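Local coordinates for fatty acid-binding protein TM_1468 (Thermotoga maritima, PDB 1VPV), which binds long-chain fatty acids such as palmitate and may take part in lipid transport or fatty acid metabolism, at residues 173-178 and 223-228; 199-204 and 215-220. All coordinates share one frame; numbering follows the deposited sequence.

Interaction 1: 173-178 and 223-228. With PLM (palmitic acid), chain D.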
loop_
_atom_site.group_PDB
_atom_site.type_symbol
_atom_site.label_atom_id
_atom_site.label_comp_id
_atom_site.label_asym_id
_atom_site.label_seq_id
_atom_site.Cartn_x
_atom_site.Cartn_y
_atom_site.Cartn_z
ATOM N N ILE A 173 4.687 7.636 2.548
ATOM C CA ILE A 173 4.721 9.106 2.649
ATOM C C ILE A 173 3.919 9.676 1.454
ATOM O O ILE A 173 4.150 9.296 0.302
ATOM C CB ILE A 173 6.179 9.606 2.629
ATOM C CG1 ILE A 173 6.960 9.000 3.817
ATOM C CG2 ILE A 173 6.247 11.135 2.653
ATOM C CD1 ILE A 173 8.451 9.291 3.826
ATOM N N PHE A 174 2.965 10.566 1.713
ATOM C CA PHE A 174 2.047 11.012 0.638
ATOM C C PHE A 174 1.391 12.342 0.971
ATOM O O PHE A 174 1.445 12.811 2.125
ATOM C CB PHE A 174 0.967 9.929 0.340
ATOM C CG PHE A 174 -0.024 9.695 1.466
ATOM C CD1 PHE A 174 0.356 9.016 2.637
ATOM C CD2 PHE A 174 -1.340 10.130 1.350
ATOM C CE1 PHE A 174 -0.581 8.760 3.691
ATOM C CE2 PHE A 174 -2.269 9.893 2.357
ATOM C CZ PHE A 174 -1.886 9.209 3.554
ATOM N N TYR A 175 0.799 12.961 -0.050
ATOM C CA TYR A 175 -0.001 14.183 0.154
ATOM C C TYR A 175 -1.307 14.097 -0.565
ATOM O O TYR A 175 -1.398 13.507 -1.652
ATOM C CB TYR A 175 0.734 15.448 -0.249
ATOM C CG TYR A 175 0.982 15.703 -1.747
ATOM C CD1 TYR A 175 -0.051 16.105 -2.603
ATOM C CD2 TYR A 175 2.257 15.626 -2.282
ATOM C CE1 TYR A 175 0.166 16.349 -3.930
ATOM C CE2 TYR A 175 2.494 15.894 -3.637
ATOM C CZ TYR A 175 1.452 16.266 -4.431
ATOM O OH TYR A 175 1.682 16.534 -5.737
ATOM N N VAL A 176 -2.320 14.689 0.064
ATOM C CA VAL A 176 -3.648 14.816 -0.496
ATOM C C VAL A 176 -3.929 16.301 -0.691
ATOM O O VAL A 176 -3.269 17.148 -0.086
ATOM C CB VAL A 176 -4.713 14.184 0.445
ATOM C CG1 VAL A 176 -4.454 12.694 0.612
ATOM C CG2 VAL A 176 -4.748 14.890 1.789
ATOM N N SER A 177 -4.906 16.621 -1.527
ATOM C CA SER A 177 -5.293 18.008 -1.723
ATOM C C SER A 177 -6.607 18.361 -1.021
ATOM O O SER A 177 -6.910 19.545 -0.816
ATOM C CB SER A 177 -5.384 18.329 -3.208
ATOM O OG SER A 177 -6.423 17.540 -3.781
ATOM N N ASN A 178 -7.369 17.359 -0.611
ATOM C CA ASN A 178 -8.641 17.603 0.040
ATOM C C ASN A 178 -8.821 16.656 1.218
ATOM O O ASN A 178 -9.264 15.478 1.070
ATOM C CB ASN A 178 -9.798 17.501 -0.979
ATOM C CG ASN A 178 -11.134 17.628 -0.314
ATOM O OD1 ASN A 178 -11.205 17.711 0.914
ATOM N ND2 ASN A 178 -12.189 17.636 -1.083
ATOM N N LYS A 223 5.972 22.561 -3.128
ATOM C CA LYS A 223 6.230 22.527 -1.685
ATOM C C LYS A 223 5.836 21.189 -1.070
ATOM O O LYS A 223 6.528 20.683 -0.185
ATOM C CB LYS A 223 5.533 23.680 -0.957
ATOM C CG LYS A 223 6.186 25.082 -1.173
ATOM C CD LYS A 223 7.646 25.101 -0.703
ATOM C CE LYS A 223 8.173 26.508 -0.236
ATOM N NZ LYS A 223 7.553 27.708 -0.911
ATOM N N ALA A 224 4.753 20.600 -1.567
ATOM C CA ALA A 224 4.274 19.309 -1.075
ATOM C C ALA A 224 5.318 18.233 -1.343
ATOM O O ALA A 224 5.665 17.464 -0.445
ATOM C CB ALA A 224 2.977 18.945 -1.746
ATOM N N ILE A 225 5.825 18.218 -2.575
ATOM C CA ILE A 225 6.889 17.308 -3.000
ATOM C C ILE A 225 8.089 17.458 -2.075
ATOM O O ILE A 225 8.578 16.451 -1.552
ATOM C CB ILE A 225 7.308 17.585 -4.494
ATOM C CG1 ILE A 225 6.288 16.990 -5.466
ATOM C CG2 ILE A 225 8.712 17.087 -4.814
ATOM C CD1 ILE A 225 6.396 17.632 -6.886
ATOM N N GLU A 226 8.551 18.702 -1.874
ATOM C CA GLU A 226 9.678 18.965 -0.957
ATOM C C GLU A 226 9.398 18.426 0.443
ATOM O O GLU A 226 10.253 17.785 1.060
ATOM C CB GLU A 226 9.984 20.450 -0.837
ATOM C CG GLU A 226 10.684 21.109 -2.032
ATOM C CD GLU A 226 10.616 22.681 -2.014
ATOM O OE1 GLU A 226 10.665 23.295 -0.912
ATOM O OE2 GLU A 226 10.523 23.295 -3.110
ATOM N N ALA A 227 8.196 18.683 0.950
ATOM C CA ALA A 227 7.825 18.212 2.286
ATOM C C ALA A 227 7.937 16.685 2.426
ATOM O O ALA A 227 8.327 16.191 3.488
ATOM C CB ALA A 227 6.425 18.650 2.630
ATOM N N LEU A 228 7.610 15.944 1.366
ATOM C CA LEU A 228 7.587 14.463 1.465
ATOM C C LEU A 228 9.000 13.935 1.570
ATOM O O LEU A 228 9.275 12.975 2.293
ATOM C CB LEU A 228 6.904 13.813 0.240
ATOM C CG LEU A 228 5.412 14.015 -0.073
ATOM C CD1 LEU A 228 4.825 12.779 -0.828
ATOM C CD2 LEU A 228 4.659 14.259 1.179
HETATM C C1 PLM D . -11.152 -1.327 5.333
HETATM O O1 PLM D . -10.945 -2.290 6.130
HETATM O O2 PLM D . -12.323 -0.878 5.117
HETATM C C2 PLM D . -9.958 -0.736 4.618
HETATM C C3 PLM D . -9.529 0.572 5.250
HETATM C C4 PLM D . -8.421 1.211 4.423
HETATM C C5 PLM D . -8.058 2.559 5.038
HETATM C C6 PLM D . -6.969 3.264 4.271
HETATM C C7 PLM D . -6.554 4.577 4.915
HETATM C C8 PLM D . -5.774 5.448 3.935
HETATM C C9 PLM D . -4.362 4.940 3.739
HETATM C CA PLM D . -3.604 5.746 2.703
HETATM C CB PLM D . -2.148 5.310 2.646
HETATM C CC PLM D . -1.466 5.902 1.416
HETATM C CD PLM D . 0.053 5.628 1.400
HETATM C CE PLM D . 0.696 6.018 0.081
HETATM C CF PLM D . 2.213 5.926 0.118
HETATM C CG PLM D . 2.725 4.508 -0.150
#

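Interaction 2: 199-204 and 215-220. With PO4 (phosphate ion), chain C.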
loop_
_atom_site.group_PDB
_atom_site.type_symbol
_atom_site.label_atom_id
_atom_site.label_comp_id
_atom_site.label_asym_id
_atom_site.label_seq_id
_atom_site.Cartn_x
_atom_site.Cartn_y
_atom_site.Cartn_z
ATOM N N LEU A 199 -7.184 27.560 -0.241
ATOM C CA LEU A 199 -6.817 27.415 -1.662
ATOM C C LEU A 199 -5.407 26.862 -1.878
ATOM O O LEU A 199 -4.427 27.422 -1.363
ATOM C CB LEU A 199 -6.902 28.758 -2.405
ATOM C CG LEU A 199 -8.311 29.244 -2.707
ATOM C CD1 LEU A 199 -8.335 30.688 -3.168
ATOM C CD2 LEU A 199 -8.948 28.332 -3.751
ATOM N N LYS A 200 -5.332 25.779 -2.661
ATOM C CA LYS A 200 -4.090 25.187 -3.066
ATOM C C LYS A 200 -3.371 24.457 -1.950
ATOM O O LYS A 200 -2.219 24.053 -2.131
ATOM C CB LYS A 200 -3.161 26.232 -3.688
ATOM C CG LYS A 200 -3.830 27.204 -4.638
ATOM C CD LYS A 200 -4.607 26.556 -5.784
ATOM C CE LYS A 200 -3.763 26.289 -7.034
ATOM N NZ LYS A 200 -3.244 24.924 -7.091
ATOM N N ILE A 201 -4.054 24.224 -0.829
ATOM C CA ILE A 201 -3.465 23.472 0.276
ATOM C C ILE A 201 -3.191 22.016 -0.145
ATOM O O ILE A 201 -3.921 21.436 -0.943
ATOM C CB ILE A 201 -4.354 23.482 1.583
ATOM C CG1 ILE A 201 -3.586 22.914 2.768
ATOM C CG2 ILE A 201 -5.617 22.639 1.428
ATOM C CD1 ILE A 201 -4.109 23.344 4.106
ATOM N N ARG A 202 -2.109 21.469 0.400
ATOM C CA ARG A 202 -1.777 20.052 0.332
ATOM C C ARG A 202 -1.422 19.655 1.744
ATOM O O ARG A 202 -0.734 20.387 2.453
ATOM C CB ARG A 202 -0.554 19.853 -0.531
ATOM C CG ARG A 202 -0.651 20.527 -1.901
ATOM C CD ARG A 202 -1.613 19.764 -2.800
ATOM N NE ARG A 202 -1.484 20.278 -4.159
ATOM C CZ ARG A 202 -2.326 21.116 -4.752
ATOM N NH1 ARG A 202 -3.396 21.581 -4.120
ATOM N NH2 ARG A 202 -2.057 21.534 -5.964
ATOM N N VAL A 203 -1.908 18.508 2.158
ATOM C CA VAL A 203 -1.667 17.993 3.489
ATOM C C VAL A 203 -0.789 16.787 3.331
ATOM O O VAL A 203 -1.148 15.859 2.591
ATOM C CB VAL A 203 -2.995 17.559 4.132
ATOM C CG1 VAL A 203 -2.785 16.833 5.477
ATOM C CG2 VAL A 203 -3.844 18.783 4.346
ATOM N N CYS A 204 0.339 16.796 4.043
ATOM C CA CYS A 204 1.323 15.722 3.990
ATOM C C CYS A 204 1.169 14.761 5.145
ATOM O O CYS A 204 1.138 15.163 6.300
ATOM C CB CYS A 204 2.748 16.293 3.984
ATOM S SG CYS A 204 3.065 17.552 2.686
ATOM N N TYR A 215 1.600 15.584 9.035
ATOM C CA TYR A 215 2.721 16.270 9.692
ATOM C C TYR A 215 3.019 17.679 9.125
ATOM O O TYR A 215 3.765 18.441 9.737
ATOM C CB TYR A 215 3.951 15.355 9.656
ATOM C CG TYR A 215 4.524 15.181 8.295
ATOM C CD1 TYR A 215 4.082 14.176 7.457
ATOM C CD2 TYR A 215 5.502 16.058 7.821
ATOM C CE1 TYR A 215 4.607 14.020 6.190
ATOM C CE2 TYR A 215 6.013 15.932 6.557
ATOM C CZ TYR A 215 5.584 14.914 5.750
ATOM O OH TYR A 215 6.139 14.768 4.492
ATOM N N ARG A 216 2.427 18.036 7.984
ATOM C CA ARG A 216 2.654 19.353 7.388
ATOM C C ARG A 216 1.518 19.768 6.466
ATOM O O ARG A 216 0.931 18.941 5.777
ATOM C CB ARG A 216 3.960 19.350 6.595
ATOM C CG ARG A 216 4.719 20.625 6.684
ATOM C CD ARG A 216 6.131 20.416 6.269
ATOM N NE ARG A 216 6.793 21.674 5.957
ATOM C CZ ARG A 216 7.972 21.779 5.339
ATOM N NH1 ARG A 216 8.629 20.691 4.954
ATOM N NH2 ARG A 216 8.494 22.987 5.102
ATOM N N LYS A 217 1.196 21.049 6.495
ATOM C CA LYS A 217 0.293 21.668 5.536
ATOM C C LYS A 217 1.155 22.618 4.769
ATOM O O LYS A 217 1.863 23.421 5.357
ATOM C CB LYS A 217 -0.804 22.496 6.204
ATOM C CG LYS A 217 -1.627 21.746 7.232
ATOM C CD LYS A 217 -2.355 22.701 8.239
ATOM C CE LYS A 217 -3.736 23.101 7.712
ATOM N NZ LYS A 217 -4.580 23.768 8.753
ATOM N N VAL A 218 1.112 22.542 3.458
ATOM C CA VAL A 218 1.825 23.501 2.634
ATOM C C VAL A 218 0.876 23.933 1.498
ATOM O O VAL A 218 -0.277 23.434 1.400
ATOM C CB VAL A 218 3.088 22.871 2.058
ATOM C CG1 VAL A 218 3.963 22.286 3.152
ATOM C CG2 VAL A 218 2.721 21.789 1.053
ATOM N N ARG A 219 1.370 24.797 0.617
ATOM C CA ARG A 219 0.593 25.172 -0.551
ATOM C C ARG A 219 1.278 24.803 -1.869
ATOM O O ARG A 219 2.458 25.167 -2.127
ATOM C CB ARG A 219 0.284 26.659 -0.517
ATOM C CG ARG A 219 -0.730 27.056 0.548
ATOM C CD ARG A 219 -0.902 28.569 0.601
ATOM N NE ARG A 219 -1.989 29.004 -0.244
ATOM C CZ ARG A 219 -2.036 30.178 -0.859
ATOM N NH1 ARG A 219 -1.042 31.047 -0.719
ATOM N NH2 ARG A 219 -3.079 30.480 -1.631
ATOM N N GLY A 220 0.521 24.093 -2.703
ATOM C CA GLY A 220 0.960 23.715 -4.052
ATOM C C GLY A 220 1.866 22.508 -4.074
ATOM O O GLY A 220 2.489 22.147 -3.055
HETATM P P PO4 C . -6.066 22.753 -6.633
HETATM O O1 PO4 C . -6.010 22.762 -8.135
HETATM O O2 PO4 C . -7.168 23.706 -6.343
HETATM O O3 PO4 C . -4.753 23.166 -6.051
HETATM O O4 PO4 C . -6.454 21.401 -6.123
#

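Interaction 1: 173-178 and 223-228
Ala224 sets its methyl over one face of the Tyr175 ring, a CH-pi contact with CB 3.7 Å from the ring centroid of Tyr175 and 22° off the ring normal. The methyl is displaced toward the rim, over the side of CD2 and CE2. The ring is brought under the helix by its first torsion, which puts CG between the backbone N and the carbonyl carbon (chi1 71°). Arg202 and Asp221 also touch this tyrosine.

The remaining contacts across the pair are van der Waals ones, made by aliphatic side chains against each other and against backbone. Leu228 reaches down to the strand and splits its two methyls along the backbone: CD1 lies 3.6 Å from Phe174 CA, and CD2 lies 3.6 Å from Phe174 O. Its chain crosses that of Tyr175 at about a right angle, whereas Ile173 and Leu228 slide past each other in opposite directions, CG2 of Ile173 coming 3.7 Å from CB of Leu228. Leu258 of helix 252-263 packs on Leu228 as well.

Phe174 points the other way, toward the ligand. Palmitate crosses one face of its ring, with PLM CC 3.7 Å above the plane over the centre and PLM CD 3.6 Å from Phe174 CD1.

The axes of helix segment 223-228 and strand segment 173-176 run roughly antiparallel, at 156°. Helix 220-232 thus lies on one side of a sheet whose strand 170-176 meets the lipid tail on the other, a layered alpha/beta architecture within the DegV fold.

Interaction 2: 199-204 and 215-220
Cys204 and Tyr215 meet at the tightly packed end of this antiparallel hairpin. CB of Cys204 sits over one face of the tyrosine ring, 3.6 Å from Tyr215 CZ, a CH-pi contact, while SG lies oblique to the ring. Tyr215 and Arg216 both face Cys204, forming a classic beta bulge: Cys204 N donates to Arg216 O at 2.8 Å and 176°, and Cys204 O accepts from Tyr215 N. The hydroxyl of Tyr215 is hydrogen-bonded to Ala227 O of helix 220-232. Farther along, Arg202 and Val218 form a hydrogen-bonded pair.

The face that carries Ile201, Lys217 and Arg219 is looser and more open to solvent. Arg219, bent at chi3 (93°), turns the edge of its guanidinium to Leu199 O: NE donates at 3.1 Å almost straight along the carbonyl, and NH2 adds a weak bond. Ile201 CD1 rests 3.6 Å from CE of the exposed Lys217.

Arg202 lays one guanidinium face against CA of Gly220. Its edge grips phosphate O3 through NH1 at 2.8 Å and NH2, and Lys200 NZ joins them on that oxygen. NH1 also donates to Ile201 O from above the carbonyl plane, and NE makes a salt bridge to Asp221. A leucine here would probably leave Asp221 without its mate and the phosphate held by Lys200 NZ alone among these donors. The basic chemistry suits an anion, although this phosphate probably came from the crystallisation liquor.

How the interactions relate
The centres of the two interactions lie about 7 Å apart, and both involve one six-stranded mixed sheet, on the same side of the chain's centre. Strand 170-176 of interaction 1 is neighbour to strand 201-208 of interaction 2, joined to it by backbone bonds such as Val176 with Val203, and strand 211-219 forms the outermost strand beyond. Along the chain, interaction 2 is nested inside the loop closed by interaction 1: after the hairpin the chain passes directly from strand 211-219 into helix 220-232, which packs back across the strands it has left. One helix thereby packs against three adjacent strands, the innermost of which reaches the bound palmitate.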